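Local coordinates for putative gdp-fucose protein o-fucosyltransferase 1 (Caenorhabditis elegans, PDB 3ZY4) that is a putative protein O-fucosyltransferase 1, a member of a glycosyltransferase family of the GT-B fold class, at residues A[99-104]-A[136-141]; A[95-100]-A[164-169]; A[145-150]-A[175-180]; A[38-43]-A[73-78]. All coordinates share one frame; numbering follows the deposited sequence.

From the N terminus, contact 4 comes first: strand 40-48 and strand 74-75 close a loop of about thirty residues before the other contacts begin. Contacts 1 and 2 then start from overlapping residues around strand 96-98. Contact 1 closes first, at 136-141, and so nests within contact 2, whose second segment is 164-169. Contact 3 opens at 145-150 inside the span of contact 2 and closes beyond it at 175-180, so the two cross. Contacts 1, 2 and 4 reach the same mixed sheet, whereas contact 3 joins loops beyond its strands. Arg39 is hydrogen-bonded to the backbone O of Tyr166, linking contacts 4 and 2, and Trp99 packs on Phe146, linking contacts 1 and 3.

Contact 1: A[99-104]-A[136-141]; sequences WTPRQA and DEYFGD. With SO4 (sulfate ion), chain E.
Where the chain leaves strand 96-98, Trp99 draws level with Gly140, just beyond strand 136-138, and Gly140 N gives a weak, bent hydrogen bond to Trp99 O (3.1 Å, 134° at the hydrogen). Glycine suits its place because a side chain here would run into Trp99 O; Gly140 CA lies 3.9 Å from Trp99 CE3. The irregular segment 99-104 then carries Pro101 over the Tyr138 ring, and only from Arg102 on does it lead away. The edge of Phe139 points at the face of Trp99 in an edge-to-face pair, the planes inclined at 56°, with Phe139 CE1 standing 3.3 Å above the indole plane. In return, Trp99 CA lies over the face of Phe139, 4.2 Å from that ring's centroid, so backbone and side chain of the tryptophan share one partner. With CG beside its own backbone N (chi1 -51°), Tyr138 swings its ring under Pro101 instead. Pro101 CD sits almost centrally over this ring, 3.5 Å from the Tyr138 centroid, a CH-pi contact suited to proline because its CD, next to the nitrogen, has polarised hydrogens. Pro101 CB touches Tyr138 OH at 3.5 Å, extending the overlap to the hydroxyl. A sulfate, probably from the crystallisation liquor, lies at the indole edge; Trp99 N reaches its O1 weakly. Trp99 also packs on Thr100 of the second subunit, and Pro101 on Phe178 of that subunit. Strands 96-98 and 136-138 are parallel neighbours in the mixed sheet, consistent with the N-terminal Rossmann-like domain of a GT-B fold, and the loops after them meet at the subunit interface.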
# COMPACT_ATOMS: atom_id res chain seq x y z
N TRP A 99 -0.93 -3.67 -5.09
CA TRP A 99 -2.26 -3.17 -5.49
C TRP A 99 -2.20 -1.94 -6.42
O TRP A 99 -2.97 -1.83 -7.39
CB TRP A 99 -3.06 -2.77 -4.25
CG TRP A 99 -3.57 -3.92 -3.44
CD1 TRP A 99 -2.92 -4.59 -2.51
CD2 TRP A 99 -4.86 -4.55 -3.55
NE1 TRP A 99 -3.70 -5.58 -1.95
CE2 TRP A 99 -4.91 -5.58 -2.59
CE3 TRP A 99 -5.98 -4.33 -4.36
CZ2 TRP A 99 -6.03 -6.40 -2.42
CZ3 TRP A 99 -7.09 -5.12 -4.18
CH2 TRP A 99 -7.11 -6.15 -3.22
N THR A 100 -1.30 -1.03 -6.09
CA THR A 100 -1.28 0.31 -6.65
C THR A 100 0.11 0.93 -6.43
O THR A 100 0.80 0.53 -5.50
CB THR A 100 -2.40 1.17 -5.97
OG1 THR A 100 -2.72 2.29 -6.79
CG2 THR A 100 -2.05 1.61 -4.55
N PRO A 101 0.51 1.92 -7.27
CA PRO A 101 1.77 2.59 -6.92
C PRO A 101 1.66 3.42 -5.63
O PRO A 101 0.63 4.09 -5.38
CB PRO A 101 2.01 3.54 -8.10
CG PRO A 101 0.65 3.71 -8.77
CD PRO A 101 0.01 2.35 -8.60
N ARG A 102 2.75 3.43 -4.86
CA ARG A 102 2.78 4.19 -3.62
C ARG A 102 4.03 5.04 -3.54
O ARG A 102 5.03 4.83 -4.26
CB ARG A 102 2.69 3.25 -2.41
CG ARG A 102 1.38 2.41 -2.42
CD ARG A 102 1.24 1.46 -1.25
NE ARG A 102 0.79 2.09 -0.01
CZ ARG A 102 1.62 2.45 0.95
NH1 ARG A 102 2.92 2.26 0.78
NH2 ARG A 102 1.18 3.00 2.07
N GLN A 103 3.94 6.05 -2.69
CA GLN A 103 5.07 6.92 -2.35
C GLN A 103 6.04 6.27 -1.34
O GLN A 103 5.64 5.84 -0.23
CB GLN A 103 4.52 8.21 -1.75
CG GLN A 103 5.59 9.14 -1.23
CD GLN A 103 6.52 9.59 -2.34
OE1 GLN A 103 6.09 10.16 -3.33
NE2 GLN A 103 7.83 9.37 -2.14
N ALA A 104 7.31 6.17 -1.73
CA ALA A 104 8.36 5.72 -0.79
C ALA A 104 8.44 6.61 0.47
O ALA A 104 8.33 7.84 0.39
CB ALA A 104 9.73 5.69 -1.49
N ASP A 136 7.39 -2.75 -11.66
CA ASP A 136 6.26 -3.14 -10.83
C ASP A 136 5.07 -3.38 -11.73
O ASP A 136 4.98 -2.77 -12.80
CB ASP A 136 5.94 -2.01 -9.84
CG ASP A 136 6.99 -1.85 -8.78
OD1 ASP A 136 7.60 -2.85 -8.39
OD2 ASP A 136 7.20 -0.71 -8.30
N GLU A 137 4.18 -4.28 -11.29
CA GLU A 137 2.87 -4.49 -11.89
C GLU A 137 1.82 -4.37 -10.81
O GLU A 137 2.06 -4.70 -9.65
CB GLU A 137 2.76 -5.89 -12.49
CG GLU A 137 3.80 -6.17 -13.59
CD GLU A 137 3.57 -5.42 -14.86
OE1 GLU A 137 2.47 -4.86 -15.06
OE2 GLU A 137 4.50 -5.43 -15.72
N TYR A 138 0.64 -3.93 -11.21
CA TYR A 138 -0.42 -3.69 -10.24
C TYR A 138 -1.64 -4.53 -10.51
O TYR A 138 -1.96 -4.83 -11.67
CB TYR A 138 -0.79 -2.21 -10.22
CG TYR A 138 0.44 -1.32 -10.06
CD1 TYR A 138 1.19 -1.33 -8.88
CD2 TYR A 138 0.86 -0.51 -11.12
CE1 TYR A 138 2.36 -0.54 -8.76
CE2 TYR A 138 2.00 0.29 -10.99
CZ TYR A 138 2.73 0.27 -9.82
OH TYR A 138 3.84 1.07 -9.73
N PHE A 139 -2.35 -4.88 -9.44
CA PHE A 139 -3.49 -5.78 -9.61
C PHE A 139 -4.80 -5.22 -9.08
O PHE A 139 -5.83 -5.90 -9.12
CB PHE A 139 -3.19 -7.20 -9.05
CG PHE A 139 -2.74 -7.23 -7.59
CD1 PHE A 139 -3.67 -7.08 -6.56
CD2 PHE A 139 -1.41 -7.48 -7.25
CE1 PHE A 139 -3.28 -7.13 -5.21
CE2 PHE A 139 -1.00 -7.57 -5.92
CZ PHE A 139 -1.94 -7.38 -4.88
N GLY A 140 -4.77 -3.96 -8.63
CA GLY A 140 -5.96 -3.32 -8.08
C GLY A 140 -7.16 -3.32 -9.02
O GLY A 140 -8.27 -3.27 -8.55
N ASP A 141 -6.95 -3.35 -10.34
CA ASP A 141 -8.09 -3.35 -11.29
C ASP A 141 -8.73 -4.72 -11.53
O ASP A 141 -9.78 -4.83 -12.19
CB ASP A 141 -7.75 -2.66 -12.62
CG ASP A 141 -6.72 -3.40 -13.44
OD1 ASP A 141 -6.46 -4.57 -13.13
OD2 ASP A 141 -6.17 -2.81 -14.40
S SO4 E . 0.72 -4.48 -1.28
O1 SO4 E . 0.52 -3.21 -1.95
O2 SO4 E . 0.17 -5.52 -2.15
O3 SO4 E . 2.14 -4.73 -1.06
O4 SO4 E . -0.00 -4.47 0.00

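Contact 2: A[95-100]-A[164-169]; sequences KAFCWT and EEYPVL. With SO4 (sulfate ion), chain E.
Phe97 and Leu169 meet between parallel strands 96-98 and 168-171 of the Rossmann-like sheet, at the end where the two strands splay apart. The dense part gathers round the Phe97 ring. Leu169 CA lies over one face, offset toward the rim, in a CH-pi contact 4.3 Å from the centroid of the Phe97 ring. The leucine branch CD1 reaches Phe97 CZ at 3.7 Å, while Tyr166 CD1 comes to the edge of the phenylalanine, 3.9 Å from the same CZ. With CG turned beside the backbone N (chi1 -78°), Phe97 carries its ring into the gap, and a large flat apolar group suits this buried place. Phe161 meets both Phe97 and Tyr166 edge-to-face and continues the cluster.

Toward Lys95 the contact thins. Lys95 CD lies at the edge of the Tyr166 ring, 4.2 Å from Tyr166 CE1, and Lys95 NZ stays 5.2 Å from Glu165 OE2, so the opposite charges probably attract only weakly; Glu165 is exposed. The spread backbones are joined by a water near the plane of the Phe97 ring, which donates to Lys95 O at 2.8 Å and to Val168 O at 2.6 Å.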
# COMPACT_ATOMS: atom_id res chain seq x y z
N LYS A 95 9.75 -8.68 -11.79
CA LYS A 95 8.78 -7.64 -11.48
C LYS A 95 8.04 -7.92 -10.19
O LYS A 95 7.69 -9.06 -9.91
CB LYS A 95 7.80 -7.50 -12.64
CG LYS A 95 8.48 -6.93 -13.89
CD LYS A 95 7.59 -6.95 -15.09
CE LYS A 95 7.94 -5.72 -15.93
NZ LYS A 95 8.14 -5.99 -17.35
N ALA A 96 7.83 -6.87 -9.39
CA ALA A 96 7.03 -7.00 -8.18
C ALA A 96 5.57 -6.64 -8.41
O ALA A 96 5.22 -5.88 -9.31
CB ALA A 96 7.64 -6.18 -7.06
N PHE A 97 4.70 -7.21 -7.58
CA PHE A 97 3.25 -7.11 -7.78
C PHE A 97 2.62 -6.57 -6.50
O PHE A 97 2.84 -7.13 -5.43
CB PHE A 97 2.65 -8.49 -8.07
CG PHE A 97 2.86 -8.96 -9.49
CD1 PHE A 97 4.13 -9.34 -9.95
CD2 PHE A 97 1.78 -9.07 -10.35
CE1 PHE A 97 4.30 -9.79 -11.25
CE2 PHE A 97 1.93 -9.52 -11.68
CZ PHE A 97 3.19 -9.88 -12.13
N CYS A 98 1.85 -5.49 -6.62
CA CYS A 98 1.15 -4.89 -5.48
C CYS A 98 -0.15 -4.25 -5.99
O CYS A 98 -0.43 -4.27 -7.19
CB CYS A 98 2.04 -3.88 -4.73
SG CYS A 98 2.51 -2.46 -5.72
N TRP A 99 -0.93 -3.67 -5.09
CA TRP A 99 -2.26 -3.17 -5.49
C TRP A 99 -2.20 -1.94 -6.42
O TRP A 99 -2.97 -1.83 -7.39
CB TRP A 99 -3.06 -2.77 -4.25
CG TRP A 99 -3.57 -3.92 -3.44
CD1 TRP A 99 -2.92 -4.59 -2.51
CD2 TRP A 99 -4.86 -4.55 -3.55
NE1 TRP A 99 -3.70 -5.58 -1.95
CE2 TRP A 99 -4.91 -5.58 -2.59
CE3 TRP A 99 -5.98 -4.33 -4.36
CZ2 TRP A 99 -6.03 -6.40 -2.42
CZ3 TRP A 99 -7.09 -5.12 -4.18
CH2 TRP A 99 -7.11 -6.15 -3.22
N THR A 100 -1.30 -1.03 -6.09
CA THR A 100 -1.28 0.31 -6.65
C THR A 100 0.11 0.93 -6.43
O THR A 100 0.80 0.53 -5.50
CB THR A 100 -2.40 1.17 -5.97
OG1 THR A 100 -2.72 2.29 -6.79
CG2 THR A 100 -2.05 1.61 -4.55
N GLU A 164 3.64 -17.00 -20.00
CA GLU A 164 4.74 -16.78 -20.94
C GLU A 164 5.51 -15.51 -20.60
O GLU A 164 6.72 -15.56 -20.36
CB GLU A 164 4.25 -16.73 -22.39
CG GLU A 164 5.36 -16.40 -23.42
CD GLU A 164 4.87 -16.42 -24.86
OE1 GLU A 164 3.63 -16.47 -25.06
OE2 GLU A 164 5.71 -16.39 -25.79
N GLU A 165 4.79 -14.38 -20.55
CA GLU A 165 5.40 -13.09 -20.19
C GLU A 165 5.65 -13.00 -18.69
O GLU A 165 6.64 -12.39 -18.25
CB GLU A 165 4.56 -11.90 -20.67
CG GLU A 165 5.22 -10.53 -20.46
CD GLU A 165 4.39 -9.35 -20.96
OE1 GLU A 165 3.33 -9.57 -21.60
OE2 GLU A 165 4.79 -8.20 -20.69
N TYR A 166 4.75 -13.60 -17.90
CA TYR A 166 4.84 -13.50 -16.44
C TYR A 166 4.94 -14.85 -15.73
O TYR A 166 4.02 -15.24 -15.01
CB TYR A 166 3.66 -12.73 -15.86
CG TYR A 166 3.53 -11.32 -16.39
CD1 TYR A 166 4.31 -10.29 -15.89
CD2 TYR A 166 2.64 -11.04 -17.43
CE1 TYR A 166 4.17 -8.99 -16.40
CE2 TYR A 166 2.50 -9.77 -17.93
CZ TYR A 166 3.27 -8.75 -17.41
OH TYR A 166 3.10 -7.48 -17.93
N PRO A 167 6.09 -15.53 -15.86
CA PRO A 167 6.19 -16.87 -15.26
C PRO A 167 6.22 -16.82 -13.76
O PRO A 167 5.98 -17.86 -13.12
CB PRO A 167 7.51 -17.41 -15.82
CG PRO A 167 8.29 -16.19 -16.16
CD PRO A 167 7.31 -15.17 -16.61
N VAL A 168 6.55 -15.66 -13.18
CA VAL A 168 6.55 -15.54 -11.73
C VAL A 168 5.77 -14.30 -11.32
O VAL A 168 6.10 -13.19 -11.72
CB VAL A 168 8.00 -15.47 -11.14
CG1 VAL A 168 7.92 -15.37 -9.63
CG2 VAL A 168 8.85 -16.70 -11.56
N LEU A 169 4.76 -14.51 -10.49
CA LEU A 169 4.05 -13.46 -9.80
C LEU A 169 4.73 -13.33 -8.46
O LEU A 169 4.56 -14.22 -7.64
CB LEU A 169 2.60 -13.93 -9.57
CG LEU A 169 1.56 -13.76 -10.67
CD1 LEU A 169 2.03 -13.40 -12.09
CD2 LEU A 169 0.48 -14.83 -10.58
S SO4 E . 0.72 -4.48 -1.28
O1 SO4 E . 0.52 -3.21 -1.95
O2 SO4 E . 0.17 -5.52 -2.15
O3 SO4 E . 2.14 -4.73 -1.06
O4 SO4 E . -0.00 -4.47 0.00
O HOH W 1 7.91 -11.26 -11.62

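Contact 3: A[145-150]-A[175-180]; sequences GFDLNQ and PAPFPS. With BTB (2-[bis-(2-hydroxy-ethyl)-amino]-2-hydroxymethyl-propane-1,3-diol), chain F.
A single water gives one hydrogen to Phe146 O at 2.7 Å and the other to Pro175 O at 2.9 Å, satisfying two carbonyls on facing loops. Beside this bridge the ring of Phe146 lies flat against the chain. Ala176 N stands 3.3 Å above the centre of the Phe146 ring, and Pro175 C is almost the same height above it nearer the rim, so the peptide bond between them runs level with the aromatic face. A chi1 of 49° sets CG between backbone N and carbonyl carbon and aims the ring across the gap. Phenylalanine suits the spot because its broad face can cover a peptide group, while CE1 reaches on toward Pro177 CD at 4.1 Å and CD2 touches Pro175 CB at 3.8 Å. Trp99 packs edge-to-face with the same ring. Both loops follow strands of the Rossmann-like sheet, and loop 175-180, which leads on to helix 195-208, packs on helix 335-346 through Phe178 on Thr335 and Ser180 on Arg342; that helix joins strands 327-330 and 354-356 of the second sheet of the GT-B fold. A bis-tris molecule, probably from the crystallisation liquor, lies against Phe178. Phe178 N donates to bis-tris O8 at 2.9 Å, and that hydroxyl donates in turn to Phe178 O at 3.1 Å, so both backbone polar atoms of one residue hold the same oxygen.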
# COMPACT_ATOMS: atom_id res chain seq x y z
N GLY A 145 -8.81 -7.79 -6.17
CA GLY A 145 -7.36 -8.09 -6.18
C GLY A 145 -7.07 -9.60 -6.14
O GLY A 145 -7.41 -10.35 -7.08
N PHE A 146 -6.48 -10.05 -5.03
CA PHE A 146 -6.17 -11.48 -4.87
C PHE A 146 -7.30 -12.31 -4.24
O PHE A 146 -7.11 -13.48 -3.95
CB PHE A 146 -4.86 -11.64 -4.04
CG PHE A 146 -4.84 -10.82 -2.77
CD1 PHE A 146 -5.78 -11.04 -1.76
CD2 PHE A 146 -3.87 -9.83 -2.59
CE1 PHE A 146 -5.77 -10.25 -0.57
CE2 PHE A 146 -3.84 -9.07 -1.43
CZ PHE A 146 -4.78 -9.27 -0.42
N ASP A 147 -8.49 -11.73 -4.07
CA ASP A 147 -9.57 -12.47 -3.41
C ASP A 147 -10.08 -13.67 -4.22
O ASP A 147 -10.35 -14.75 -3.66
CB ASP A 147 -10.71 -11.54 -3.02
CG ASP A 147 -10.37 -10.70 -1.82
OD1 ASP A 147 -9.31 -10.96 -1.22
OD2 ASP A 147 -11.16 -9.79 -1.49
N LEU A 148 -10.21 -13.49 -5.53
CA LEU A 148 -10.76 -14.52 -6.43
C LEU A 148 -12.19 -14.84 -6.02
O LEU A 148 -12.71 -15.93 -6.24
CB LEU A 148 -9.87 -15.78 -6.45
CG LEU A 148 -8.46 -15.51 -6.96
CD1 LEU A 148 -7.80 -16.81 -7.22
CD2 LEU A 148 -8.50 -14.69 -8.25
N ASN A 149 -12.81 -13.81 -5.46
CA ASN A 149 -14.08 -13.88 -4.79
C ASN A 149 -15.17 -13.51 -5.75
O ASN A 149 -16.36 -13.74 -5.50
CB ASN A 149 -14.06 -12.84 -3.66
CG ASN A 149 -14.65 -13.37 -2.38
OD1 ASN A 149 -15.34 -14.38 -2.37
ND2 ASN A 149 -14.37 -12.69 -1.28
N GLN A 150 -14.76 -12.90 -6.86
CA GLN A 150 -15.67 -12.19 -7.73
C GLN A 150 -15.62 -12.72 -9.15
O GLN A 150 -14.59 -13.22 -9.60
CB GLN A 150 -15.37 -10.69 -7.71
CG GLN A 150 -15.29 -10.13 -6.30
CD GLN A 150 -15.22 -8.62 -6.24
OE1 GLN A 150 -15.68 -7.91 -7.15
NE2 GLN A 150 -14.65 -8.11 -5.16
N PRO A 175 -0.36 -12.31 -0.77
CA PRO A 175 -1.61 -12.08 -1.52
C PRO A 175 -2.79 -12.89 -0.88
O PRO A 175 -3.29 -13.88 -1.47
CB PRO A 175 -1.27 -12.59 -2.92
CG PRO A 175 -0.33 -13.78 -2.65
CD PRO A 175 0.55 -13.21 -1.52
N ALA A 176 -3.25 -12.43 0.28
CA ALA A 176 -4.24 -13.13 1.08
C ALA A 176 -4.92 -12.18 2.05
O ALA A 176 -4.29 -11.25 2.53
CB ALA A 176 -3.62 -14.25 1.85
N PRO A 177 -6.20 -12.41 2.33
CA PRO A 177 -6.89 -11.68 3.40
C PRO A 177 -6.19 -11.72 4.77
O PRO A 177 -5.63 -12.75 5.19
CB PRO A 177 -8.24 -12.41 3.51
CG PRO A 177 -8.47 -12.94 2.17
CD PRO A 177 -7.11 -13.38 1.68
N PHE A 178 -6.28 -10.60 5.47
CA PHE A 178 -5.92 -10.58 6.88
C PHE A 178 -6.96 -9.74 7.61
O PHE A 178 -7.19 -8.61 7.22
CB PHE A 178 -4.54 -10.00 7.15
CG PHE A 178 -4.19 -10.02 8.60
CD1 PHE A 178 -3.78 -11.21 9.19
CD2 PHE A 178 -4.37 -8.89 9.40
CE1 PHE A 178 -3.53 -11.27 10.57
CE2 PHE A 178 -4.11 -8.95 10.79
CZ PHE A 178 -3.68 -10.13 11.35
N PRO A 179 -7.58 -10.30 8.66
CA PRO A 179 -7.38 -11.69 9.11
C PRO A 179 -8.00 -12.71 8.16
O PRO A 179 -8.83 -12.35 7.31
CB PRO A 179 -8.08 -11.71 10.47
CG PRO A 179 -9.19 -10.71 10.30
CD PRO A 179 -8.59 -9.60 9.49
N SER A 180 -7.61 -13.97 8.30
CA SER A 180 -7.99 -15.02 7.36
C SER A 180 -9.51 -15.22 7.37
O SER A 180 -10.19 -15.00 8.40
CB SER A 180 -7.29 -16.34 7.70
OG SER A 180 -7.69 -16.80 8.99
C1 BTB F . -10.71 -7.19 -0.18
O1 BTB F . -10.12 -7.27 -1.50
C2 BTB F . -9.91 -6.45 0.89
C3 BTB F . -9.31 -5.09 0.60
O3 BTB F . -7.98 -5.40 0.19
N BTB F . -8.88 -7.18 1.65
C5 BTB F . -8.22 -8.32 0.96
C6 BTB F . -8.92 -9.66 1.07
O6 BTB F . -9.55 -9.85 2.35
C7 BTB F . -9.45 -7.41 2.98
C8 BTB F . -8.34 -7.58 4.02
O8 BTB F . -8.45 -8.94 4.43
O HOH W 2 -6.07 -14.54 -1.68

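Contact 4: A[38-43]-A[73-78]; sequences DRTLVL and RVVTMQ
Thr40 turns OG1 beside its own backbone N (chi1 -67°), which sends CG2 across to Val75, 3.8 Å from that residue's CG2. Leu43, with CG placed likewise (chi1 -69°), drops CD1 onto Val74 CB at 3.8 Å. Thr40 OG1 lies alongside the aliphatic part of Arg73 and is hydrogen-bonded to Asp6 OD2. Between these two faces of the sheet three backbone bonds join the strands: Leu41 N to Arg73 O, Val75 N to Leu41 O and Leu43 N to Val75 O, the last being the shortest at 2.9 Å and nearly straight in line with the carbonyl. Leu41 thus donates to Arg73 O and accepts from Val75 N, the residues either side of Val74, as in a parallel ladder. Strand 40-48 pairs on its other side with strand 10-13, to which helix 20-37 connects it in a beta-alpha-beta unit of Rossmann type. The helix ends in a Schellman motif, with Asp38 at positive phi as its C-prime residue. Branched and apolar residues suit the strands: Leu41 and Val74 project from one side of the sheet, Val42 and Val75 from the other. Leu41 packs on helix 20-37, whereas Val42 CG1 touches Met77 SD at 3.8 Å. The Thr76 side chain, at the N-cap of helix 77-88, caps a backbone N just past Gln78, and Thr76 N is hydrogen-bonded to Glu79 OE2, the reciprocal pattern of a capping box. At the start of the pairing one water donates to both Arg39 O and Arg73 O, each at 2.6 Å, and another accepts from Arg73 NH1 while donating to Asp38 O.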
# COMPACT_ATOMS: atom_id res chain seq x y z
N ASP A 38 -3.86 -22.02 -10.13
CA ASP A 38 -3.19 -23.23 -10.67
C ASP A 38 -1.75 -22.93 -11.05
O ASP A 38 -1.22 -23.42 -12.04
CB ASP A 38 -3.97 -23.86 -11.84
CG ASP A 38 -3.56 -25.31 -12.11
OD1 ASP A 38 -3.06 -25.97 -11.17
OD2 ASP A 38 -3.76 -25.79 -13.25
N ARG A 39 -1.11 -22.11 -10.23
CA ARG A 39 0.32 -21.88 -10.34
C ARG A 39 1.00 -22.54 -9.16
O ARG A 39 0.43 -22.63 -8.09
CB ARG A 39 0.64 -20.38 -10.30
CG ARG A 39 0.25 -19.63 -11.58
CD ARG A 39 0.75 -18.20 -11.46
NE ARG A 39 0.59 -17.44 -12.70
CZ ARG A 39 1.60 -16.90 -13.37
NH1 ARG A 39 2.85 -17.00 -12.92
NH2 ARG A 39 1.36 -16.22 -14.47
N THR A 40 2.23 -23.00 -9.36
CA THR A 40 3.04 -23.58 -8.29
C THR A 40 3.40 -22.51 -7.26
O THR A 40 3.82 -21.40 -7.63
CB THR A 40 4.37 -24.13 -8.81
OG1 THR A 40 4.13 -25.25 -9.65
CG2 THR A 40 5.28 -24.57 -7.62
N LEU A 41 3.23 -22.85 -5.98
CA LEU A 41 3.51 -21.88 -4.93
C LEU A 41 4.92 -22.12 -4.45
O LEU A 41 5.25 -23.23 -4.04
CB LEU A 41 2.49 -22.01 -3.75
CG LEU A 41 2.81 -20.98 -2.63
CD1 LEU A 41 2.74 -19.53 -3.13
CD2 LEU A 41 1.91 -21.20 -1.37
N VAL A 42 5.76 -21.08 -4.47
CA VAL A 42 7.07 -21.12 -3.81
C VAL A 42 6.85 -20.91 -2.31
O VAL A 42 6.32 -19.89 -1.86
CB VAL A 42 8.00 -20.02 -4.32
CG1 VAL A 42 9.35 -20.15 -3.67
CG2 VAL A 42 8.14 -20.09 -5.83
N LEU A 43 7.26 -21.90 -1.53
CA LEU A 43 7.01 -21.89 -0.12
C LEU A 43 7.90 -20.82 0.47
O LEU A 43 9.04 -20.70 0.07
CB LEU A 43 7.31 -23.26 0.48
CG LEU A 43 6.32 -24.34 0.02
CD1 LEU A 43 6.90 -25.76 0.28
CD2 LEU A 43 5.03 -24.14 0.78
N ARG A 73 0.18 -27.75 -5.54
CA ARG A 73 1.56 -27.84 -6.03
C ARG A 73 2.49 -26.76 -5.40
O ARG A 73 2.18 -25.57 -5.40
CB ARG A 73 1.55 -27.71 -7.54
CG ARG A 73 2.88 -27.93 -8.21
CD ARG A 73 2.66 -28.01 -9.74
NE ARG A 73 2.47 -29.40 -10.17
CZ ARG A 73 1.71 -29.79 -11.20
NH1 ARG A 73 1.04 -28.89 -11.91
NH2 ARG A 73 1.63 -31.08 -11.51
N VAL A 74 3.63 -27.21 -4.88
CA VAL A 74 4.57 -26.34 -4.18
C VAL A 74 6.01 -26.66 -4.58
O VAL A 74 6.33 -27.80 -4.97
CB VAL A 74 4.44 -26.44 -2.60
CG1 VAL A 74 3.13 -25.86 -2.10
CG2 VAL A 74 4.57 -27.91 -2.13
N VAL A 75 6.89 -25.68 -4.44
CA VAL A 75 8.33 -25.97 -4.45
C VAL A 75 8.92 -25.23 -3.26
O VAL A 75 8.39 -24.19 -2.82
CB VAL A 75 9.03 -25.54 -5.75
CG1 VAL A 75 8.62 -26.41 -6.96
CG2 VAL A 75 8.75 -24.07 -6.06
N THR A 76 10.01 -25.74 -2.70
CA THR A 76 10.70 -24.94 -1.68
C THR A 76 11.40 -23.72 -2.31
O THR A 76 11.62 -23.68 -3.52
CB THR A 76 11.73 -25.78 -0.89
OG1 THR A 76 12.83 -26.12 -1.74
CG2 THR A 76 11.04 -27.07 -0.36
N MET A 77 11.75 -22.75 -1.47
CA MET A 77 12.52 -21.58 -1.90
C MET A 77 13.85 -22.06 -2.45
O MET A 77 14.31 -21.59 -3.48
CB MET A 77 12.76 -20.63 -0.71
CG MET A 77 13.43 -19.32 -1.12
SD MET A 77 12.35 -18.34 -2.25
CE MET A 77 11.21 -17.69 -1.06
N GLN A 78 14.44 -23.07 -1.80
CA GLN A 78 15.69 -23.68 -2.29
C GLN A 78 15.61 -24.23 -3.71
O GLN A 78 16.47 -23.94 -4.54
CB GLN A 78 16.20 -24.74 -1.32
CG GLN A 78 16.90 -24.15 -0.11
CD GLN A 78 18.32 -23.79 -0.43
OE1 GLN A 78 18.89 -22.89 0.18
NE2 GLN A 78 18.90 -24.47 -1.40
O HOH W 3 0.45 -25.69 -11.56
O HOH W 4 -0.06 -24.53 -6.33
O HOH W 5 11.01 -23.04 1.46